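Local coordinates for protein putative 4-amino-4-deoxychorismate lyase (Thermus thermophilus, PDB 2ZGI) that binds pyridoxal 5'-phosphate and is probably a lyase of the class-IV aminotransferase family, putatively acting on 4-amino-4-deoxychorismate, at residues E170-L175 / R198-L203. Sequence-based numbering, arbitrary orientation. Where two conformers were deposited one is given.
Sequences EGTLYL and RVERGL
Leu173 and Leu175 bridge to Val199 and Arg201 in a parallel beta ladder, bonding through the backbone to Arg198, Glu200 and Gly202. The ladder closes a beta-alpha-beta unit: strand 172-176 leads through helix 183-194 to strand 198-202, an outermost strand of the mixed sheet within this chain. Four backbone bonds hold the register, from Leu173 N to Arg198 O (2.9 Å) to Gly202 N on Leu175 O (3.1 Å). Leu173, Leu175 and Val199 suit the face turned to the helix: Leu173 CB meets Val199 CG2 at 4.0 Å, and Leu175 packs on Ala189. There Leu175 CD1 also lies 3.4 Å from NH1 of Arg201, whose charge is paired with Glu186 of the helix. On the other face Arg198, bent at chi3 (71°), lays its guanidinium beside Thr172, nearly perpendicular to the Tyr174 ring (87°). Within its own strand Arg198 NH1 makes a salt bridge, weak as a hydrogen bond, to Glu200 OE2 (2.6 Å), which is 3.6 Å from Tyr174 CE1. With an alanine in place of Tyr174, the Glu200 side chain would probably lose the ring beside its CB and OE2, leaving the ion pair freer to move. Strand 198-202 thus joins the sheet through backbone bonds, with apolar packing and the Arg201-Glu186 salt bridge toward the helix and an ion pair beside Tyr174 on the other face.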
# COMPACT_ATOMS: atom_id res chain seq x y z
N GLU D 170 15.13 -27.77 -2.68
CA GLU D 170 16.27 -28.51 -3.21
C GLU D 170 17.14 -29.04 -2.05
O GLU D 170 16.90 -30.15 -1.54
CB GLU D 170 17.09 -27.67 -4.22
CG GLU D 170 16.26 -26.78 -5.20
CD GLU D 170 15.47 -27.55 -6.28
OE1 GLU D 170 16.09 -28.32 -7.05
OE2 GLU D 170 14.23 -27.36 -6.38
N GLY D 171 18.13 -28.26 -1.62
CA GLY D 171 18.93 -28.66 -0.46
C GLY D 171 19.35 -27.50 0.42
O GLY D 171 20.30 -27.61 1.21
N THR D 172 18.62 -26.39 0.28
CA THR D 172 18.93 -25.17 1.02
C THR D 172 17.76 -24.69 1.88
O THR D 172 16.59 -24.70 1.45
CB THR D 172 19.45 -24.06 0.08
OG1 THR D 172 19.25 -22.76 0.66
CG2 THR D 172 18.74 -24.13 -1.24
N LEU D 173 18.07 -24.30 3.11
CA LEU D 173 17.10 -23.74 4.04
C LEU D 173 17.27 -22.23 4.07
O LEU D 173 18.35 -21.71 4.38
CB LEU D 173 17.32 -24.32 5.44
CG LEU D 173 16.37 -23.93 6.58
CD1 LEU D 173 15.05 -24.68 6.49
CD2 LEU D 173 17.07 -24.21 7.90
N TYR D 174 16.20 -21.52 3.73
CA TYR D 174 16.16 -20.07 3.77
C TYR D 174 15.47 -19.55 5.02
O TYR D 174 14.38 -20.01 5.37
CB TYR D 174 15.43 -19.53 2.55
CG TYR D 174 16.05 -20.01 1.26
CD1 TYR D 174 17.13 -19.33 0.69
CD2 TYR D 174 15.58 -21.17 0.63
CE1 TYR D 174 17.70 -19.77 -0.51
CE2 TYR D 174 16.16 -21.63 -0.56
CZ TYR D 174 17.22 -20.92 -1.12
OH TYR D 174 17.79 -21.37 -2.30
N LEU D 175 16.11 -18.59 5.68
CA LEU D 175 15.47 -17.87 6.77
C LEU D 175 14.93 -16.55 6.22
O LEU D 175 15.67 -15.76 5.60
CB LEU D 175 16.43 -17.62 7.93
CG LEU D 175 17.38 -18.75 8.38
CD1 LEU D 175 17.96 -18.42 9.75
CD2 LEU D 175 16.74 -20.15 8.38
N ARG D 198 22.79 -26.39 3.36
CA ARG D 198 23.17 -25.01 3.15
C ARG D 198 22.06 -24.11 3.70
O ARG D 198 20.89 -24.49 3.69
CB ARG D 198 23.36 -24.74 1.65
CG ARG D 198 23.87 -23.34 1.30
CD ARG D 198 24.13 -23.22 -0.20
NE ARG D 198 22.89 -23.20 -0.99
CZ ARG D 198 22.44 -22.13 -1.64
NH1 ARG D 198 23.11 -20.98 -1.60
NH2 ARG D 198 21.30 -22.20 -2.33
N VAL D 199 22.45 -22.94 4.20
CA VAL D 199 21.51 -22.00 4.79
C VAL D 199 21.74 -20.58 4.28
O VAL D 199 22.86 -20.04 4.34
CB VAL D 199 21.57 -22.05 6.35
CG1 VAL D 199 20.89 -20.82 6.98
CG2 VAL D 199 20.92 -23.32 6.86
N GLU D 200 20.68 -19.98 3.75
CA GLU D 200 20.71 -18.60 3.30
C GLU D 200 19.60 -17.77 3.94
O GLU D 200 18.55 -18.31 4.27
CB GLU D 200 20.52 -18.53 1.79
CG GLU D 200 21.65 -19.12 0.97
CD GLU D 200 21.66 -18.54 -0.43
OE1 GLU D 200 22.13 -17.38 -0.59
OE2 GLU D 200 21.17 -19.24 -1.36
N ARG D 201 19.84 -16.47 4.06
CA ARG D 201 18.87 -15.49 4.58
C ARG D 201 18.47 -14.59 3.42
O ARG D 201 19.33 -14.23 2.60
CB ARG D 201 19.51 -14.63 5.68
CG ARG D 201 20.17 -15.44 6.79
CD ARG D 201 20.97 -14.57 7.74
NE ARG D 201 21.62 -15.39 8.77
CZ ARG D 201 21.02 -15.82 9.89
NH1 ARG D 201 19.75 -15.50 10.15
NH2 ARG D 201 21.70 -16.57 10.76
N GLY D 202 17.19 -14.23 3.34
CA GLY D 202 16.73 -13.29 2.30
C GLY D 202 15.38 -12.67 2.57
O GLY D 202 14.67 -13.08 3.50
N LEU D 203 15.02 -11.66 1.79
CA LEU D 203 13.68 -11.15 1.78
C LEU D 203 12.93 -11.83 0.66
O LEU D 203 13.40 -11.83 -0.49
CB LEU D 203 13.67 -9.64 1.58
CG LEU D 203 14.12 -8.80 2.76
CD1 LEU D 203 14.60 -7.42 2.30
CD2 LEU D 203 12.95 -8.70 3.79